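Local structure of regulatory Subunit of Protein Kinase A (cAMP-dependent) from Euglena gracilis (Euglena gracilis, 6RSX) at residues A[37-42]-A[81-86]; A[60-65]-A[135-140]; A[166-171]-A[205-210]; A[182-187]-A[259-264]. The protein binds cyclic AMP in two tandem cyclic nucleotide-binding domains and, as a regulatory subunit of protein kinase A, probably governs the catalytic subunit in response to it. All coordinates share one frame; numbering follows the deposited sequence. Where two conformers were deposited one is given.

How the contacts relate
The four contacts fall into two pairs, one for each cyclic nucleotide-binding domain. Contacts 2 and 4 do the same work: each joins the outermost strand of a four-stranded antiparallel sheet to its neighbour by backbone hydrogen bonds, and both are only partly buried. Contacts 1 and 3 are buried, lack hydrogen bonds between their segments, and pack apolar side chains from a helix end or a loop against the next strand of the same sheet. Contact 1 thus meets contact 2 through strands 80-84 and 134-140, as contact 3 meets contact 4 through 204-208 and 256-262. Contacts 1 and 4 also touch, Gly41 packing on Glu264.

Contact 1 (A[37-42]-A[81-86]); sequences KCLRGN and FYVIES
The last turn of helix 29-39 and the type II turn from Leu39 to Asn42 approach strand 80-84 and the corner at Glu85, Cys38 coming within 5.5 Å of Glu85, CA to CA, without a hydrogen bond across. Val83 is the bump they share. Its CG1 meets Cys38 SG at 3.7 Å, while CG2 lies 3.8 Å from CD2 of Leu39, whose side chain crosses the valine at about a right angle. A branched residue suits this place because its two methyls spread over two neighbours, Cys38 and Leu39. With SG anti to the backbone N (chi1 175°), Cys38 reaches past the valine to the backbone, its sulfur 3.4 Å from Ile84 O and 4.1 Å from Glu85 CB; a small, polarisable side chain fits so close to the chain. Asn42 sits at the N-cap of helix 43-46, and its ND2 is hydrogen-bonded to Gly110 O and Ser112 OG. Glu85 carries its carboxylate to Arg34 in a salt bridge and to Trp137 NE1. With Ser86 it forms a classic beta bulge opposite Arg135, at the corner where a strand of the cyclic nucleotide-binding beta roll passes between sheets, packed against an N-terminal helix.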
loop_
_atom_site.group_PDB
_atom_site.type_symbol
_atom_site.label_atom_id
_atom_site.label_comp_id
_atom_site.label_asym_id
_atom_site.label_seq_id
_atom_site.Cartn_x
_atom_site.Cartn_y
_atom_site.Cartn_z
ATOM N N LYS A 37 -5.385 15.635 -7.685
ATOM C CA LYS A 37 -6.091 14.581 -8.430
ATOM C C LYS A 37 -5.171 13.403 -8.689
ATOM O O LYS A 37 -5.558 12.230 -8.546
ATOM C CB LYS A 37 -6.598 15.138 -9.761
ATOM C CG LYS A 37 -8.048 15.605 -9.763
ATOM C CD LYS A 37 -8.276 16.667 -10.848
ATOM C CE LYS A 37 -7.962 16.134 -12.242
ATOM N NZ LYS A 37 -8.910 15.091 -12.747
ATOM N N CYS A 38 -3.934 13.713 -9.070
ATOM C CA CYS A 38 -2.935 12.693 -9.332
ATOM C C CYS A 38 -2.557 11.946 -8.048
ATOM O O CYS A 38 -2.474 10.717 -8.048
ATOM C CB CYS A 38 -1.735 13.373 -10.007
ATOM S SG CYS A 38 -0.323 12.330 -10.302
ATOM N N LEU A 39 -2.368 12.662 -6.932
ATOM C CA LEU A 39 -1.876 12.059 -5.693
ATOM C C LEU A 39 -2.947 11.336 -4.894
ATOM O O LEU A 39 -2.619 10.636 -3.926
ATOM C CB LEU A 39 -1.235 13.122 -4.801
ATOM C CG LEU A 39 -0.056 13.891 -5.419
ATOM C CD1 LEU A 39 0.573 14.746 -4.357
ATOM C CD2 LEU A 39 1.019 12.987 -6.054
ATOM N N ARG A 40 -4.214 11.474 -5.276
ATOM C CA ARG A 40 -5.262 10.789 -4.553
ATOM C C ARG A 40 -4.974 9.294 -4.608
ATOM O O ARG A 40 -4.604 8.741 -5.657
ATOM C CB ARG A 40 -6.626 11.135 -5.164
ATOM C CG ARG A 40 -7.838 10.702 -4.341
ATOM C CD ARG A 40 -9.084 11.375 -4.896
ATOM N NE ARG A 40 -8.882 12.819 -5.064
ATOM C CZ ARG A 40 -9.790 13.669 -5.546
ATOM N NH1 ARG A 40 -10.990 13.231 -5.912
ATOM N NH2 ARG A 40 -9.496 14.966 -5.659
ATOM N N GLY A 41 -5.071 8.646 -3.470
ATOM C CA GLY A 41 -4.866 7.217 -3.436
ATOM C C GLY A 41 -3.422 6.764 -3.375
ATOM O O GLY A 41 -3.177 5.584 -3.109
ATOM N N ASN A 42 -2.432 7.650 -3.610
ATOM C CA ASN A 42 -1.057 7.230 -3.377
ATOM C C ASN A 42 -0.769 7.282 -1.876
ATOM O O ASN A 42 -0.863 8.344 -1.263
ATOM C CB ASN A 42 -0.079 8.118 -4.159
ATOM C CG ASN A 42 1.356 7.690 -3.970
ATOM O OD1 ASN A 42 1.905 7.898 -2.901
ATOM N ND2 ASN A 42 1.977 7.092 -5.007
ATOM N N PHE A 81 11.975 11.737 -7.431
ATOM C CA PHE A 81 10.889 10.827 -7.100
ATOM C C PHE A 81 9.675 11.188 -7.960
ATOM O O PHE A 81 9.389 12.378 -8.162
ATOM C CB PHE A 81 10.583 10.949 -5.603
ATOM C CG PHE A 81 9.389 10.171 -5.155
ATOM C CD1 PHE A 81 9.430 8.801 -5.086
ATOM C CD2 PHE A 81 8.315 10.831 -4.629
ATOM C CE1 PHE A 81 8.305 8.046 -4.602
ATOM C CE2 PHE A 81 7.204 10.105 -4.148
ATOM C CZ PHE A 81 7.231 8.724 -4.105
ATOM N N TYR A 82 8.978 10.173 -8.503
ATOM C CA TYR A 82 7.961 10.418 -9.521
ATOM C C TYR A 82 6.611 9.833 -9.121
ATOM O O TYR A 82 6.544 8.775 -8.481
ATOM C CB TYR A 82 8.349 9.787 -10.886
ATOM C CG TYR A 82 9.624 10.374 -11.480
ATOM C CD1 TYR A 82 9.571 11.523 -12.253
ATOM C CD2 TYR A 82 10.857 9.726 -11.322
ATOM C CE1 TYR A 82 10.722 12.067 -12.831
ATOM C CE2 TYR A 82 12.016 10.258 -11.882
ATOM C CZ TYR A 82 11.938 11.417 -12.650
ATOM O OH TYR A 82 13.050 11.951 -13.238
ATOM N N VAL A 83 5.542 10.523 -9.527
ATOM C CA VAL A 83 4.185 9.930 -9.534
ATOM C C VAL A 83 3.630 10.016 -10.949
ATOM O O VAL A 83 3.685 11.062 -11.592
ATOM C CB VAL A 83 3.236 10.636 -8.535
ATOM C CG1 VAL A 83 1.846 9.917 -8.460
ATOM C CG2 VAL A 83 3.847 10.724 -7.135
ATOM N N ILE A 84 3.024 8.923 -11.431
ATOM C CA ILE A 84 2.467 8.919 -12.774
ATOM C C ILE A 84 1.146 9.691 -12.779
ATOM O O ILE A 84 0.254 9.424 -11.964
ATOM C CB ILE A 84 2.238 7.474 -13.255
ATOM C CG1 ILE A 84 3.595 6.735 -13.377
ATOM C CG2 ILE A 84 1.526 7.524 -14.602
ATOM C CD1 ILE A 84 3.462 5.226 -13.780
ATOM N N GLU A 85 1.004 10.614 -13.727
ATOM C CA GLU A 85 -0.265 11.282 -13.972
ATOM C C GLU A 85 -1.040 10.588 -15.096
ATOM O O GLU A 85 -2.228 10.278 -14.928
ATOM C CB GLU A 85 -0.028 12.756 -14.326
ATOM C CG GLU A 85 -1.363 13.524 -14.505
ATOM C CD GLU A 85 -1.081 15.022 -14.743
ATOM O OE1 GLU A 85 -0.161 15.340 -15.534
ATOM O OE2 GLU A 85 -1.722 15.856 -14.069
ATOM N N SER A 86 -0.369 10.295 -16.219
ATOM C CA SER A 86 -0.979 9.633 -17.384
ATOM C C SER A 86 -0.027 8.584 -17.923
ATOM O O SER A 86 1.199 8.738 -17.849
ATOM C CB SER A 86 -1.208 10.585 -18.561
ATOM O OG SER A 86 -1.677 11.840 -18.172
#

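Contact 2 (A[60-65]-A[135-140]); sequences MFEKTA and RLWALD
Phe61 with Ala138 and, two residues along, Lys63 with Leu136 form the hydrogen-bonded pairs of an antiparallel strand pairing. Ala138 N gives the shortest of the four backbone bonds of the pairing, 2.7 Å to Phe61 O, and Lys63 N reaches Leu136 O at 3.0 Å from well above the carbonyl plane. Glu62 with Trp137 and Thr64 with Arg135 are the non-hydrogen-bonded pairs.

Two CH-pi contacts lie on opposite faces of the sheet. Ala138 CB sits over the Phe61 ring, 3.9 Å from its centroid; chi1 of 55° sets CG between the backbone N and carbonyl carbon and folds the ring across the neighbouring strand, where the small alanine side chain fits beneath it. At the edge of the same ring, Phe61 CE1 lies 3.8 Å from Asp140 N. A serine in place of Phe61 would probably strip Ala138 CB of this cover and open a gap beside Asp140. On the other face, Glu62 CG rides over the six-membered ring of Trp137, 3.6 Å from its centroid, the two side chains pointing the same way. The aliphatic part of the glutamate does this packing, while its carboxylate has a weak, long ion pair with Arg34.

Apolar packing closes the end: flexible Met60 places CG 3.5 Å from Leu139 CD2 and CB 3.9 Å from Trp137 CE3.

The indole lies against helix 29-39, Met60 and Leu139 touch Phe45 of helix 43-46, and strand 134-140 continues the sheet to strand 80-84.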
loop_
_atom_site.group_PDB
_atom_site.type_symbol
_atom_site.label_atom_id
_atom_site.label_comp_id
_atom_site.label_asym_id
_atom_site.label_seq_id
_atom_site.Cartn_x
_atom_site.Cartn_y
_atom_site.Cartn_z
ATOM N N MET A 60 6.252 20.307 -6.666
ATOM C CA MET A 60 6.258 19.278 -7.705
ATOM C C MET A 60 6.284 19.907 -9.092
ATOM O O MET A 60 5.687 20.965 -9.332
ATOM C CB MET A 60 5.038 18.352 -7.565
ATOM C CG MET A 60 5.320 17.227 -6.645
ATOM S SD MET A 60 4.007 16.006 -6.646
ATOM C CE MET A 60 5.020 14.540 -6.901
ATOM N N PHE A 61 6.987 19.265 -10.013
ATOM C CA PHE A 61 7.095 19.745 -11.379
ATOM C C PHE A 61 6.763 18.639 -12.386
ATOM O O PHE A 61 6.865 17.438 -12.097
ATOM C CB PHE A 61 8.501 20.307 -11.672
ATOM C CG PHE A 61 9.641 19.351 -11.382
ATOM C CD1 PHE A 61 10.139 19.202 -10.085
ATOM C CD2 PHE A 61 10.224 18.635 -12.401
ATOM C CE1 PHE A 61 11.226 18.326 -9.817
ATOM C CE2 PHE A 61 11.309 17.763 -12.151
ATOM C CZ PHE A 61 11.806 17.621 -10.863
ATOM N N GLU A 62 6.405 19.075 -13.595
ATOM C CA GLU A 62 5.946 18.164 -14.655
ATOM C C GLU A 62 7.131 17.601 -15.424
ATOM O O GLU A 62 8.129 18.295 -15.679
ATOM C CB GLU A 62 5.033 18.896 -15.641
ATOM C CG GLU A 62 3.789 19.460 -15.038
ATOM C CD GLU A 62 2.943 20.234 -16.054
ATOM O OE1 GLU A 62 2.623 21.413 -15.786
ATOM O OE2 GLU A 62 2.610 19.665 -17.119
ATOM N N LYS A 63 7.034 16.330 -15.774
ATOM C CA LYS A 63 7.972 15.681 -16.678
ATOM C C LYS A 63 7.146 14.824 -17.621
ATOM O O LYS A 63 6.189 14.207 -17.177
ATOM C CB LYS A 63 8.928 14.760 -15.953
ATOM C CG LYS A 63 10.078 14.284 -16.829
ATOM C CD LYS A 63 11.137 13.523 -15.997
ATOM C CE LYS A 63 12.498 14.255 -15.956
ATOM N NZ LYS A 63 12.390 15.760 -15.815
ATOM N N THR A 64 7.526 14.767 -18.886
ATOM C CA THR A 64 6.871 13.881 -19.838
ATOM C C THR A 64 7.917 12.936 -20.412
ATOM O O THR A 64 9.129 13.197 -20.353
ATOM C CB THR A 64 6.175 14.663 -20.963
ATOM O OG1 THR A 64 7.162 15.402 -21.697
ATOM C CG2 THR A 64 5.177 15.641 -20.388
ATOM N N ALA A 65 7.431 11.823 -20.952
ATOM C CA ALA A 65 8.272 10.825 -21.596
ATOM C C ALA A 65 7.498 10.240 -22.763
ATOM O O ALA A 65 6.356 9.809 -22.567
ATOM C CB ALA A 65 8.627 9.686 -20.643
ATOM N N ARG A 135 2.824 11.175 -18.663
ATOM C CA ARG A 135 2.935 12.431 -17.935
ATOM C C ARG A 135 3.211 12.099 -16.473
ATOM O O ARG A 135 2.573 11.218 -15.900
ATOM C CB ARG A 135 1.656 13.274 -18.035
ATOM C CG ARG A 135 1.343 13.886 -19.397
ATOM C CD ARG A 135 0.198 14.963 -19.328
ATOM N NE ARG A 135 -1.042 14.496 -18.666
ATOM C CZ ARG A 135 -2.021 15.311 -18.284
ATOM N NH1 ARG A 135 -1.918 16.630 -18.499
ATOM N NH2 ARG A 135 -3.096 14.811 -17.676
ATOM N N LEU A 136 4.167 12.835 -15.856
ATOM C CA LEU A 136 4.552 12.548 -14.479
ATOM C C LEU A 136 4.579 13.857 -13.692
ATOM O O LEU A 136 4.792 14.927 -14.272
ATOM C CB LEU A 136 5.994 11.963 -14.399
ATOM C CG LEU A 136 6.395 10.809 -15.332
ATOM C CD1 LEU A 136 7.888 10.688 -15.544
ATOM C CD2 LEU A 136 5.934 9.543 -14.688
ATOM N N TRP A 137 4.398 13.756 -12.381
ATOM C CA TRP A 137 4.766 14.829 -11.448
ATOM C C TRP A 137 5.980 14.371 -10.654
ATOM O O TRP A 137 6.061 13.224 -10.240
ATOM C CB TRP A 137 3.586 15.143 -10.519
ATOM C CG TRP A 137 2.506 15.949 -11.206
ATOM C CD1 TRP A 137 1.280 15.496 -11.701
ATOM C CD2 TRP A 137 2.546 17.335 -11.457
ATOM N NE1 TRP A 137 0.587 16.555 -12.251
ATOM C CE2 TRP A 137 1.338 17.694 -12.103
ATOM C CE3 TRP A 137 3.485 18.333 -11.172
ATOM C CZ2 TRP A 137 1.062 19.009 -12.480
ATOM C CZ3 TRP A 137 3.215 19.630 -11.552
ATOM C CH2 TRP A 137 2.019 19.968 -12.190
ATOM N N ALA A 138 6.947 15.263 -10.424
ATOM C CA ALA A 138 8.212 14.844 -9.839
ATOM C C ALA A 138 8.583 15.754 -8.675
ATOM O O ALA A 138 8.251 16.939 -8.680
ATOM C CB ALA A 138 9.343 14.902 -10.863
ATOM N N LEU A 139 9.209 15.161 -7.660
ATOM C CA LEU A 139 9.881 15.885 -6.577
ATOM C C LEU A 139 11.379 15.689 -6.709
ATOM O O LEU A 139 11.853 14.566 -6.927
ATOM C CB LEU A 139 9.468 15.374 -5.195
ATOM C CG LEU A 139 8.076 15.675 -4.647
ATOM C CD1 LEU A 139 7.890 14.912 -3.357
ATOM C CD2 LEU A 139 8.035 17.176 -4.401
ATOM N N ASP A 140 12.130 16.760 -6.477
ATOM C CA ASP A 140 13.571 16.579 -6.524
ATOM C C ASP A 140 14.094 15.994 -5.210
ATOM O O ASP A 140 13.371 15.815 -4.223
ATOM C CB ASP A 140 14.255 17.892 -6.894
ATOM C CG ASP A 140 14.132 18.980 -5.815
ATOM O OD1 ASP A 140 13.843 18.698 -4.634
ATOM O OD2 ASP A 140 14.359 20.154 -6.185
#

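Contact 3 (A[166-171]-A[205-210]); sequences VPLFEA and FYIIID
Leu168 and Ile207 meet where the loop between helices 149-165 and 174-183 packs on strand 204-208 of the second cyclic nucleotide-binding beta roll. The loop holds a short 3-10 turn, closed by Phe169 N to Val166 O at 2.9 Å, which presents three apolar side chains to the strand. The main bump is Leu168 CD2, which fits the notch formed by the Phe205 ring edge and Ile207 CG1, the latter 4.0 Å away. Having CG anti to the backbone N (chi1 176°), the leucine sends this methyl toward the strand; its branched end suits a hollow bounded by one flat and one branched neighbour. Ile207 is the answering bump. CG1 rests against Leu168, and CD1 turns away from the leucine to end 4.1 Å from Phe169 CZ; the other branch, CG2, lies more loosely against Val166 CG1 at 4.4 Å. A beta-branched residue therefore meets all three loop side chains. Leu168 also leans on the Phe169 ring, its CG above one face near the rim. Met273 and helix 274-280 pack on the loop, and Phe162 touches Ile207. At the Phe205 edge, Leu168 CD2 lies in the plane of the ring, 3.7 Å from CZ.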
loop_
_atom_site.group_PDB
_atom_site.type_symbol
_atom_site.label_atom_id
_atom_site.label_comp_id
_atom_site.label_asym_id
_atom_site.label_seq_id
_atom_site.Cartn_x
_atom_site.Cartn_y
_atom_site.Cartn_z
ATOM N N VAL A 166 4.769 -13.244 9.040
ATOM C CA VAL A 166 3.326 -13.480 8.997
ATOM C C VAL A 166 3.024 -14.348 7.788
ATOM O O VAL A 166 3.316 -13.935 6.651
ATOM C CB VAL A 166 2.538 -12.163 8.930
ATOM C CG1 VAL A 166 1.059 -12.448 8.632
ATOM C CG2 VAL A 166 2.703 -11.381 10.225
ATOM N N PRO A 167 2.421 -15.539 7.964
ATOM C CA PRO A 167 2.220 -16.434 6.820
ATOM C C PRO A 167 1.488 -15.787 5.669
ATOM O O PRO A 167 1.728 -16.135 4.506
ATOM C CB PRO A 167 1.397 -17.591 7.426
ATOM C CG PRO A 167 1.854 -17.613 8.860
ATOM C CD PRO A 167 2.069 -16.174 9.249
ATOM N N LEU A 168 0.567 -14.869 5.959
ATOM C CA LEU A 168 -0.197 -14.218 4.904
ATOM C C LEU A 168 0.722 -13.597 3.859
ATOM O O LEU A 168 0.404 -13.580 2.662
ATOM C CB LEU A 168 -1.096 -13.140 5.515
ATOM C CG LEU A 168 -1.893 -12.305 4.508
ATOM C CD1 LEU A 168 -2.870 -13.161 3.733
ATOM C CD2 LEU A 168 -2.584 -11.131 5.197
ATOM N N PHE A 169 1.864 -13.085 4.298
ATOM C CA PHE A 169 2.749 -12.334 3.415
ATOM C C PHE A 169 3.887 -13.175 2.848
ATOM O O PHE A 169 4.837 -12.619 2.282
ATOM C CB PHE A 169 3.310 -11.125 4.166
ATOM C CG PHE A 169 2.246 -10.158 4.617
ATOM C CD1 PHE A 169 1.311 -9.676 3.713
ATOM C CD2 PHE A 169 2.161 -9.764 5.939
ATOM C CE1 PHE A 169 0.331 -8.787 4.111
ATOM C CE2 PHE A 169 1.168 -8.865 6.345
ATOM C CZ PHE A 169 0.263 -8.381 5.421
ATOM N N GLU A 170 3.798 -14.504 2.954
ATOM C CA GLU A 170 4.945 -15.345 2.617
ATOM C C GLU A 170 5.389 -15.147 1.169
ATOM O O GLU A 170 6.583 -15.224 0.873
ATOM C CB GLU A 170 4.601 -16.820 2.857
ATOM C CG GLU A 170 3.828 -17.425 1.736
ATOM N N ALA A 171 4.445 -14.926 0.251
ATOM C CA ALA A 171 4.717 -14.881 -1.178
ATOM C C ALA A 171 5.111 -13.486 -1.665
ATOM O O ALA A 171 5.416 -13.322 -2.853
ATOM C CB ALA A 171 3.506 -15.371 -1.966
ATOM N N PHE A 205 -9.501 -4.443 5.724
ATOM C CA PHE A 205 -8.928 -5.759 5.955
ATOM C C PHE A 205 -7.937 -5.634 7.106
ATOM O O PHE A 205 -7.161 -4.672 7.161
ATOM C CB PHE A 205 -8.230 -6.243 4.673
ATOM C CG PHE A 205 -7.472 -7.518 4.836
ATOM C CD1 PHE A 205 -8.140 -8.718 5.051
ATOM C CD2 PHE A 205 -6.082 -7.528 4.791
ATOM C CE1 PHE A 205 -7.435 -9.912 5.203
ATOM C CE2 PHE A 205 -5.375 -8.715 4.936
ATOM C CZ PHE A 205 -6.039 -9.909 5.129
ATOM N N TYR A 206 -7.961 -6.592 8.030
ATOM C CA TYR A 206 -7.198 -6.457 9.264
ATOM C C TYR A 206 -6.280 -7.645 9.471
ATOM O O TYR A 206 -6.670 -8.793 9.211
ATOM C CB TYR A 206 -8.152 -6.355 10.470
ATOM C CG TYR A 206 -9.001 -5.125 10.414
ATOM C CD1 TYR A 206 -10.188 -5.124 9.673
ATOM C CD2 TYR A 206 -8.602 -3.952 11.075
ATOM C CE1 TYR A 206 -10.974 -3.956 9.619
ATOM C CE2 TYR A 206 -9.369 -2.816 11.029
ATOM C CZ TYR A 206 -10.552 -2.831 10.299
ATOM O OH TYR A 206 -11.318 -1.699 10.237
ATOM N N ILE A 207 -5.079 -7.372 9.989
ATOM C CA ILE A 207 -4.167 -8.411 10.465
ATOM C C ILE A 207 -3.879 -8.138 11.933
ATOM O O ILE A 207 -3.501 -7.017 12.305
ATOM C CB ILE A 207 -2.850 -8.451 9.654
ATOM C CG1 ILE A 207 -3.119 -8.520 8.154
ATOM C CG2 ILE A 207 -2.003 -9.658 10.070
ATOM C CD1 ILE A 207 -3.020 -7.160 7.486
ATOM N N ILE A 208 -4.024 -9.163 12.769
ATOM C CA ILE A 208 -3.802 -9.000 14.199
ATOM C C ILE A 208 -2.310 -9.080 14.504
ATOM O O ILE A 208 -1.643 -10.049 14.115
ATOM C CB ILE A 208 -4.568 -10.075 14.980
ATOM C CG1 ILE A 208 -6.048 -9.989 14.594
ATOM C CG2 ILE A 208 -4.308 -9.894 16.474
ATOM C CD1 ILE A 208 -6.851 -11.225 14.995
ATOM N N ILE A 209 -1.797 -8.071 15.203
ATOM C CA ILE A 209 -0.431 -8.118 15.719
ATOM C C ILE A 209 -0.431 -8.812 17.079
ATOM O O ILE A 209 0.287 -9.789 17.289
ATOM C CB ILE A 209 0.190 -6.717 15.825
ATOM C CG1 ILE A 209 0.226 -6.066 14.437
ATOM C CG2 ILE A 209 1.589 -6.827 16.403
ATOM C CD1 ILE A 209 0.539 -4.582 14.486
ATOM N N ASP A 210 -1.220 -8.303 18.017
ATOM C CA ASP A 210 -1.371 -8.949 19.311
ATOM C C ASP A 210 -2.822 -8.813 19.746
ATOM O O ASP A 210 -3.560 -7.950 19.263
ATOM C CB ASP A 210 -0.414 -8.359 20.372
ATOM C CG ASP A 210 -0.510 -6.851 20.499
ATOM O OD1 ASP A 210 -1.431 -6.367 21.185
ATOM O OD2 ASP A 210 0.359 -6.140 19.940
#

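Contact 4 (A[182-187]-A[259-264]); sequences DALQPC and VSLDRE
Gln185 and Ser260 form the hydrogen-bonded pair joining strands 185-189 and 256-262: Ser260 N reaches Gln185 O at 2.8 Å, and Gln185 N bonds to Ser260 O at 2.9 Å. Beside them Pro186 faces Val259 as a non-hydrogen-bonded pair, proline suiting a position that gives no N-H to this partner. Leu184 CD2 meets Leu261 CD2 at 3.6 Å and Val259 CG2 at 4.0 Å, and Ala183 CB lies 3.7 Å from the same Leu261 methyl, its small size allowing the helix end to come close. This is the edge pairing of the antiparallel beta roll of a cyclic nucleotide-binding domain, entered directly from helix 174-183. The helix end is held by Gln185, whose chain bends at chi2 (-65°) to bring NE2 back to Ala183 O at 2.9 Å, above that carbonyl's plane. A leucine in place of Gln185 would probably cost Ala183 O this grip, with a water as its remaining partner here. That water donates to Ala183 O and accepts a longer bond from Asp262 N, 3.3 Å. Asp262 caps helix 263-269 and forms a salt bridge with Arg46. Farther out, Tyr159 packs on Pro186 and Val259.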
loop_
_atom_site.group_PDB
_atom_site.type_symbol
_atom_site.label_atom_id
_atom_site.label_comp_id
_atom_site.label_asym_id
_atom_site.label_seq_id
_atom_site.Cartn_x
_atom_site.Cartn_y
_atom_site.Cartn_z
ATOM N N ASP A 182 4.263 0.463 3.658
ATOM C CA ASP A 182 3.751 1.817 3.443
ATOM C C ASP A 182 2.245 1.875 3.685
ATOM O O ASP A 182 1.728 2.848 4.266
ATOM C CB ASP A 182 4.018 2.282 2.003
ATOM C CG ASP A 182 5.510 2.418 1.667
ATOM O OD1 ASP A 182 6.341 2.534 2.590
ATOM O OD2 ASP A 182 5.832 2.436 0.453
ATOM N N ALA A 183 1.531 0.870 3.185
ATOM C CA ALA A 183 0.070 0.892 3.119
ATOM C C ALA A 183 -0.594 0.532 4.448
ATOM O O ALA A 183 -1.681 1.035 4.740
ATOM C CB ALA A 183 -0.416 -0.072 2.035
ATOM N N LEU A 184 0.040 -0.296 5.278
ATOM C CA LEU A 184 -0.610 -0.760 6.510
ATOM C C LEU A 184 -0.837 0.390 7.502
ATOM O O LEU A 184 0.024 1.242 7.724
ATOM C CB LEU A 184 0.227 -1.872 7.155
ATOM C CG LEU A 184 0.240 -3.190 6.382
ATOM C CD1 LEU A 184 1.325 -4.083 6.939
ATOM C CD2 LEU A 184 -1.159 -3.886 6.482
ATOM N N GLN A 185 -2.021 0.411 8.118
ATOM C CA GLN A 185 -2.380 1.441 9.085
ATOM C C GLN A 185 -2.541 0.826 10.472
ATOM O O GLN A 185 -3.338 -0.120 10.627
ATOM C CB GLN A 185 -3.686 2.109 8.650
ATOM C CG GLN A 185 -3.661 2.628 7.227
ATOM C CD GLN A 185 -2.665 3.748 7.073
ATOM O OE1 GLN A 185 -2.626 4.668 7.895
ATOM N NE2 GLN A 185 -1.834 3.681 6.028
ATOM N N PRO A 186 -1.852 1.320 11.503
ATOM C CA PRO A 186 -2.032 0.751 12.847
ATOM C C PRO A 186 -3.402 1.097 13.414
ATOM O O PRO A 186 -3.913 2.201 13.204
ATOM C CB PRO A 186 -0.917 1.403 13.661
ATOM C CG PRO A 186 -0.669 2.712 12.932
ATOM C CD PRO A 186 -0.826 2.379 11.484
ATOM N N CYS A 187 -4.011 0.145 14.121
ATOM C CA CYS A 187 -5.254 0.434 14.823
ATOM C C CYS A 187 -5.299 -0.358 16.121
ATOM O O CYS A 187 -4.816 -1.493 16.183
ATOM C CB CYS A 187 -6.485 0.129 13.956
ATOM S SG CYS A 187 -6.312 -1.322 12.897
ATOM N N VAL A 259 -3.102 -4.056 12.248
ATOM C CA VAL A 259 -2.879 -3.126 11.149
ATOM C C VAL A 259 -3.927 -3.436 10.098
ATOM O O VAL A 259 -4.401 -4.578 9.968
ATOM C CB VAL A 259 -1.450 -3.207 10.551
ATOM C CG1 VAL A 259 -0.453 -2.490 11.451
ATOM C CG2 VAL A 259 -1.057 -4.659 10.360
ATOM N N SER A 260 -4.301 -2.409 9.345
ATOM C CA SER A 260 -5.376 -2.548 8.378
ATOM C C SER A 260 -4.981 -2.025 7.003
ATOM O O SER A 260 -4.069 -1.206 6.845
ATOM C CB SER A 260 -6.635 -1.820 8.851
ATOM O OG SER A 260 -6.416 -0.435 8.904
ATOM N N LEU A 261 -5.695 -2.532 6.004
ATOM C CA LEU A 261 -5.674 -2.015 4.642
ATOM C C LEU A 261 -7.078 -1.561 4.294
ATOM O O LEU A 261 -8.047 -2.315 4.507
ATOM C CB LEU A 261 -5.219 -3.075 3.642
ATOM C CG LEU A 261 -3.825 -3.652 3.744
ATOM C CD1 LEU A 261 -3.663 -4.710 2.680
ATOM C CD2 LEU A 261 -2.785 -2.484 3.552
ATOM N N ASP A 262 -7.197 -0.342 3.762
ATOM C CA ASP A 262 -8.518 0.073 3.306
ATOM C C ASP A 262 -8.842 -0.596 1.969
ATOM O O ASP A 262 -7.987 -1.213 1.334
ATOM C CB ASP A 262 -8.621 1.610 3.245
ATOM C CG ASP A 262 -7.815 2.238 2.103
ATOM O OD1 ASP A 262 -7.396 1.542 1.155
ATOM O OD2 ASP A 262 -7.594 3.471 2.169
ATOM N N ARG A 263 -10.112 -0.510 1.560
ATOM C CA ARG A 263 -10.563 -1.256 0.385
ATOM C C ARG A 263 -9.668 -1.013 -0.834
ATOM O O ARG A 263 -9.299 -1.952 -1.553
ATOM C CB ARG A 263 -12.003 -0.887 0.052
ATOM C CG ARG A 263 -12.474 -1.519 -1.224
ATOM C CD ARG A 263 -13.889 -1.094 -1.586
ATOM N NE ARG A 263 -14.845 -1.314 -0.503
ATOM C CZ ARG A 263 -15.602 -2.405 -0.367
ATOM N NH1 ARG A 263 -16.452 -2.496 0.652
ATOM N NH2 ARG A 263 -15.515 -3.408 -1.243
ATOM N N GLU A 264 -9.348 0.255 -1.100
ATOM C CA GLU A 264 -8.529 0.608 -2.264
ATOM C C GLU A 264 -7.140 -0.037 -2.198
ATOM O O GLU A 264 -6.666 -0.618 -3.180
ATOM C CB GLU A 264 -8.432 2.134 -2.365
ATOM C CG GLU A 264 -7.713 2.663 -3.601
ATOM C CD GLU A 264 -7.546 4.198 -3.596
ATOM O OE1 GLU A 264 -7.649 4.839 -2.533
ATOM O OE2 GLU A 264 -7.304 4.782 -4.668
HETATM O O HOH W 1 -4.393 1.290 4.085
#